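Local coordinates for polyhedrin (PDB 5A9C), which builds the polyhedra of an insect cypovirus, the protein microcrystals that probably embed and protect its virus particles, at residues 96-101 with 114-119; 38-43 with 88-93. One frame throughout, in Å; residues are numbered along the deposited sequence.

Contact 1: residues 96-101 with 114-119; sequences RVEATN and RAWGPH
Strand 96-100 and the irregular run 114-119 approach most closely at Glu98 and Gly117, whose CA atoms are 7.7 Å apart. Side chains fill the gap between them. Arg96 lies over one face of the Trp116 indole. Its CD sits 3.5 Å from the centroid of the six-membered ring, a CH-pi contact. The chain then bends at chi3 (71°), which carries the guanidinium on over the five-membered ring. There CZ is 4.5 Å from the centroid, near the ring normal, in cation-pi geometry. The guanidinium does not lie flat on the indole: the two planes are 67° apart, and Arg96 NH1 dips toward Trp116 CD1, 3.3 Å away. Arg96 NE is hydrogen-bonded to the carbonyl O of Arg94, which helps fix the group's rotation.

Glu98 comes in obliquely, with its CD 3.7 Å from Trp116 CE3. Its OE1 accepts the backbone N-H of Gly117 at 2.9 Å, with an N-H...O angle of 160°, through the syn lone pair. The other oxygen, OE2, forms a salt bridge to Lys147 and accepts from Asn106. Lys147 also bonds Ala115 O and makes a cation-pi contact with Trp116. The buried carboxylate is therefore gripped by a backbone amide, an amide side chain and an ammonium group, which would favour its ionised form.

Contact 2: residues 38-43 with 88-93; sequences MRVVVF and GNIDWT
Met38 lays its thioether across the side chain of Ile90, with Met38 SD 3.7 Å from Ile90 CG1. The two side chains cross at a slant. With CG of Met38 anti to its carbonyl carbon (chi1 -74°), the side chain runs toward the start of the loop, and CG comes within 4.0 Å of the backbone N of Asn89. The same CG lies beside Gly88 CA. The main chains are close here, with the CA atoms of Met38 and Gly88 4.7 Å apart. Val40, two residues along the strand, meets the tip of the same Ile90 branch more loosely: Val40 CG2 is 4.2 Å from Ile90 CD1. The side-chain contacts with Ile90 are apolar, and all the touching residues are buried.

The contact lies at the end of a central pair in the large antiparallel sheet. Strand 38-45 runs between strands 51-58 and 81-87, and the chain leaves the latter at Gly88. Phe58 packs on both Met38 and Val40, and Phe86 on Val40.

The loop turns sharply on leaving the sheet. Gly88 has a positive phi (121°), in a combination of angles that only glycine takes easily. An inverse gamma turn is centred on Asn89, closed by a weak bond from Ile90 N to Gly88 O. An Asx turn follows: Asp91 OD1 accepts from Thr93 N at 3.1 Å, the N-H arriving well out of the carboxylate plane. The same oxygen takes the Thr93 OG1 hydroxyl at 2.6 Å, on the syn side. Asp91 OD2 forms a salt bridge with Arg94, the residue just beyond the loop segment.

In the fold
From the N terminus, the chain passes helix 15-29 and enters strand 38-45, the first half of contact 2. It then runs through strands 51-58, 61-66 and 81-87 before 88-93 returns to close a 44-residue loop. After two intervening residues, strand 96-100 opens contact 1, which 114-119 closes over 12 residues without helix or strand. The contacts are thus in series, neither nested nor crossed, with centres about 17 Å apart. Contact 2 lies near the centre of the chain and joins the six-stranded sheet to its exit loop. Contact 1 lies farther out, where an outermost strand of the three-stranded sheet meets a loop that packs against the second subunit.

Contact 1: residues 96-101 with 114-119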
loop_
_atom_site.group_PDB
_atom_site.type_symbol
_atom_site.label_atom_id
_atom_site.label_comp_id
_atom_site.label_asym_id
_atom_site.label_seq_id
_atom_site.Cartn_x
_atom_site.Cartn_y
_atom_site.Cartn_z
ATOM N N ARG A 96 13.118 10.894 8.819
ATOM C CA ARG A 96 12.498 11.087 10.128
ATOM C C ARG A 96 11.786 9.852 10.673
ATOM O O ARG A 96 11.441 8.929 9.934
ATOM C CB ARG A 96 11.505 12.249 10.065
ATOM C CG ARG A 96 10.280 11.946 9.225
ATOM C CD ARG A 96 9.483 13.200 8.925
ATOM N NE ARG A 96 10.171 14.073 7.983
ATOM C CZ ARG A 96 9.634 15.169 7.458
ATOM N NH1 ARG A 96 8.400 15.527 7.785
ATOM N NH2 ARG A 96 10.330 15.907 6.603
ATOM N N VAL A 97 11.570 9.865 11.984
ATOM C CA VAL A 97 10.877 8.802 12.688
ATOM C C VAL A 97 10.054 9.450 13.791
ATOM O O VAL A 97 10.430 10.493 14.324
ATOM C CB VAL A 97 11.876 7.815 13.353
ATOM C CG1 VAL A 97 11.135 6.718 14.113
ATOM C CG2 VAL A 97 12.807 7.206 12.319
ATOM N N GLU A 98 8.924 8.849 14.126
ATOM C CA GLU A 98 8.229 9.242 15.342
ATOM C C GLU A 98 7.425 8.083 15.906
ATOM O O GLU A 98 6.965 7.211 15.167
ATOM C CB GLU A 98 7.359 10.488 15.125
ATOM C CG GLU A 98 6.030 10.247 14.439
ATOM C CD GLU A 98 5.237 11.531 14.259
ATOM O OE1 GLU A 98 5.776 12.610 14.578
ATOM O OE2 GLU A 98 4.078 11.462 13.801
ATOM N N ALA A 99 7.300 8.059 17.227
ATOM C CA ALA A 99 6.471 7.074 17.905
ATOM C C ALA A 99 5.112 7.701 18.182
ATOM O O ALA A 99 4.996 8.620 18.990
ATOM C CB ALA A 99 7.123 6.627 19.196
ATOM N N THR A 100 4.095 7.211 17.491
ATOM C CA THR A 100 2.743 7.732 17.640
ATOM C C THR A 100 1.967 6.847 18.612
ATOM O O THR A 100 2.509 5.870 19.138
ATOM C CB THR A 100 2.028 7.799 16.276
ATOM O OG1 THR A 100 2.413 6.672 15.480
ATOM C CG2 THR A 100 2.420 9.073 15.531
ATOM N N ASN A 101 0.710 7.190 18.869
ATOM C CA ASN A 101 -0.108 6.378 19.765
ATOM C C ASN A 101 -0.709 5.185 19.030
ATOM O O ASN A 101 -0.397 4.947 17.864
ATOM C CB ASN A 101 -1.181 7.216 20.477
ATOM C CG ASN A 101 -2.318 7.638 19.558
ATOM O OD1 ASN A 101 -2.386 7.240 18.391
ATOM N ND2 ASN A 101 -3.229 8.440 20.091
ATOM N N ARG A 114 -1.208 16.086 13.340
ATOM C CA ARG A 114 -0.696 16.452 12.022
ATOM C C ARG A 114 0.100 15.306 11.402
ATOM O O ARG A 114 0.364 14.300 12.054
ATOM C CB ARG A 114 0.184 17.704 12.109
ATOM C CG ARG A 114 -0.564 19.029 11.959
ATOM C CD ARG A 114 -1.141 19.524 13.277
ATOM N NE ARG A 114 -1.773 20.831 13.117
ATOM C CZ ARG A 114 -3.068 21.011 12.874
ATOM N NH1 ARG A 114 -3.880 19.965 12.778
ATOM N NH2 ARG A 114 -3.554 22.236 12.736
ATOM N N ALA A 115 0.490 15.468 10.141
ATOM C CA ALA A 115 1.250 14.437 9.442
ATOM C C ALA A 115 2.504 14.065 10.227
ATOM O O ALA A 115 2.873 12.895 10.304
ATOM C CB ALA A 115 1.612 14.903 8.036
ATOM N N TRP A 116 3.154 15.072 10.805
ATOM C CA TRP A 116 4.299 14.852 11.684
ATOM C C TRP A 116 4.227 15.780 12.897
ATOM O O TRP A 116 3.697 16.888 12.808
ATOM C CB TRP A 116 5.614 15.038 10.923
ATOM C CG TRP A 116 5.756 14.080 9.781
ATOM C CD1 TRP A 116 5.453 14.315 8.472
ATOM C CD2 TRP A 116 6.208 12.722 9.851
ATOM N NE1 TRP A 116 5.696 13.190 7.721
ATOM C CE2 TRP A 116 6.163 12.199 8.543
ATOM C CE3 TRP A 116 6.655 11.900 10.891
ATOM C CZ2 TRP A 116 6.547 10.892 8.248
ATOM C CZ3 TRP A 116 7.033 10.602 10.596
ATOM C CH2 TRP A 116 6.979 10.112 9.286
ATOM N N GLY A 117 4.751 15.317 14.028
ATOM C CA GLY A 117 4.662 16.060 15.274
ATOM C C GLY A 117 5.706 17.151 15.398
ATOM O O GLY A 117 6.685 17.169 14.656
ATOM N N PRO A 118 5.502 18.077 16.347
ATOM C CA PRO A 118 6.435 19.193 16.553
ATOM C C PRO A 118 7.816 18.745 17.036
ATOM O O PRO A 118 8.773 19.513 16.921
ATOM C CB PRO A 118 5.739 20.041 17.626
ATOM C CG PRO A 118 4.799 19.097 18.314
ATOM C CD PRO A 118 4.341 18.148 17.250
ATOM N N HIS A 119 7.921 17.530 17.566
ATOM C CA HIS A 119 9.207 17.022 18.044
ATOM C C HIS A 119 9.610 15.737 17.327
ATOM O O HIS A 119 10.216 14.845 17.926
ATOM C CB HIS A 119 9.175 16.789 19.559
ATOM C CG HIS A 119 8.626 17.944 20.338
ATOM N ND1 HIS A 119 9.389 19.036 20.691
ATOM C CD2 HIS A 119 7.386 18.177 20.830
ATOM C CE1 HIS A 119 8.642 19.894 21.365
ATOM N NE2 HIS A 119 7.422 19.395 21.463
#

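Contact 2: residues 38-43 with 88-93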
loop_
_atom_site.group_PDB
_atom_site.type_symbol
_atom_site.label_atom_id
_atom_site.label_comp_id
_atom_site.label_asym_id
_atom_site.label_seq_id
_atom_site.Cartn_x
_atom_site.Cartn_y
_atom_site.Cartn_z
ATOM N N MET A 38 17.480 1.762 -1.937
ATOM C CA MET A 38 17.761 2.179 -0.573
ATOM C C MET A 38 17.286 1.075 0.359
ATOM O O MET A 38 16.521 0.198 -0.046
ATOM C CB MET A 38 17.056 3.499 -0.250
ATOM C CG MET A 38 17.693 4.718 -0.900
ATOM S SD MET A 38 16.649 6.185 -0.794
ATOM C CE MET A 38 15.345 5.726 -1.932
ATOM N N ARG A 39 17.745 1.101 1.603
ATOM C CA ARG A 39 17.362 0.062 2.542
ATOM C C ARG A 39 17.137 0.633 3.927
ATOM O O ARG A 39 18.042 1.209 4.532
ATOM C CB ARG A 39 18.418 -1.044 2.589
ATOM C CG ARG A 39 17.944 -2.311 3.287
ATOM C CD ARG A 39 18.905 -3.456 3.030
ATOM N NE ARG A 39 18.364 -4.737 3.472
ATOM C CZ ARG A 39 18.879 -5.913 3.132
ATOM N NH1 ARG A 39 19.944 -5.970 2.341
ATOM N NH2 ARG A 39 18.328 -7.035 3.575
ATOM N N VAL A 40 15.915 0.475 4.420
ATOM C CA VAL A 40 15.575 0.910 5.765
ATOM C C VAL A 40 15.112 -0.297 6.557
ATOM O O VAL A 40 14.291 -1.082 6.083
ATOM C CB VAL A 40 14.470 1.983 5.753
ATOM C CG1 VAL A 40 13.995 2.277 7.169
ATOM C CG2 VAL A 40 14.981 3.251 5.097
ATOM N N VAL A 41 15.664 -0.459 7.752
ATOM C CA VAL A 41 15.289 -1.574 8.601
ATOM C C VAL A 41 14.889 -1.090 9.983
ATOM O O VAL A 41 15.587 -0.280 10.599
ATOM C CB VAL A 41 16.433 -2.593 8.736
ATOM C CG1 VAL A 41 15.967 -3.803 9.537
ATOM C CG2 VAL A 41 16.936 -3.016 7.356
ATOM N N VAL A 42 13.755 -1.588 10.460
ATOM C CA VAL A 42 13.304 -1.312 11.812
ATOM C C VAL A 42 13.500 -2.571 12.651
ATOM O O VAL A 42 12.825 -3.580 12.440
ATOM C CB VAL A 42 11.820 -0.897 11.838
ATOM C CG1 VAL A 42 11.380 -0.579 13.265
ATOM C CG2 VAL A 42 11.585 0.297 10.922
ATOM N N PHE A 43 14.442 -2.514 13.587
ATOM C CA PHE A 43 14.737 -3.649 14.456
ATOM C C PHE A 43 13.995 -3.488 15.771
ATOM O O PHE A 43 14.298 -2.579 16.537
ATOM C CB PHE A 43 16.234 -3.714 14.772
ATOM C CG PHE A 43 17.108 -4.005 13.590
ATOM C CD1 PHE A 43 17.305 -5.306 13.162
ATOM C CD2 PHE A 43 17.771 -2.979 12.933
ATOM C CE1 PHE A 43 18.128 -5.579 12.086
ATOM C CE2 PHE A 43 18.595 -3.244 11.858
ATOM C CZ PHE A 43 18.778 -4.548 11.436
ATOM N N GLY A 88 21.578 4.208 2.259
ATOM C CA GLY A 88 21.526 4.572 0.855
ATOM C C GLY A 88 21.610 6.068 0.620
ATOM O O GLY A 88 21.973 6.838 1.513
ATOM N N ASN A 89 21.266 6.476 -0.597
ATOM C CA ASN A 89 21.283 7.878 -0.985
ATOM C C ASN A 89 20.061 8.615 -0.445
ATOM O O ASN A 89 19.267 9.178 -1.201
ATOM C CB ASN A 89 21.345 7.995 -2.509
ATOM C CG ASN A 89 21.495 9.425 -2.981
ATOM O OD1 ASN A 89 22.012 10.278 -2.262
ATOM N ND2 ASN A 89 21.046 9.695 -4.201
ATOM N N ILE A 90 19.916 8.602 0.874
ATOM C CA ILE A 90 18.760 9.203 1.521
ATOM C C ILE A 90 18.973 10.685 1.810
ATOM O O ILE A 90 20.064 11.104 2.194
ATOM C CB ILE A 90 18.412 8.455 2.823
ATOM C CG1 ILE A 90 18.026 7.007 2.502
ATOM C CG2 ILE A 90 17.291 9.167 3.573
ATOM C CD1 ILE A 90 17.698 6.166 3.717
ATOM N N ASP A 91 17.921 11.470 1.602
ATOM C CA ASP A 91 17.916 12.883 1.958
ATOM C C ASP A 91 17.854 13.008 3.478
ATOM O O ASP A 91 16.788 12.867 4.078
ATOM C CB ASP A 91 16.715 13.573 1.305
ATOM C CG ASP A 91 16.586 15.033 1.700
ATOM O OD1 ASP A 91 17.533 15.585 2.297
ATOM O OD2 ASP A 91 15.530 15.631 1.400
ATOM N N TRP A 92 19.004 13.262 4.097
ATOM C CA TRP A 92 19.108 13.276 5.554
ATOM C C TRP A 92 18.436 14.485 6.196
ATOM O O TRP A 92 18.258 14.526 7.415
ATOM C CB TRP A 92 20.570 13.201 5.995
ATOM C CG TRP A 92 21.283 11.979 5.503
ATOM C CD1 TRP A 92 22.428 11.942 4.763
ATOM C CD2 TRP A 92 20.890 10.615 5.706
ATOM N NE1 TRP A 92 22.778 10.640 4.498
ATOM C CE2 TRP A 92 21.850 9.806 5.065
ATOM C CE3 TRP A 92 19.825 10.000 6.371
ATOM C CZ2 TRP A 92 21.776 8.413 5.067
ATOM C CZ3 TRP A 92 19.754 8.618 6.372
ATOM C CH2 TRP A 92 20.723 7.840 5.725
ATOM N N THR A 93 18.067 15.466 5.381
ATOM C CA THR A 93 17.388 16.650 5.895
ATOM C C THR A 93 15.889 16.405 6.051
ATOM O O THR A 93 15.191 17.182 6.701
ATOM C CB THR A 93 17.617 17.878 4.998
ATOM O OG1 THR A 93 16.963 17.688 3.738
ATOM C CG2 THR A 93 19.106 18.098 4.771
#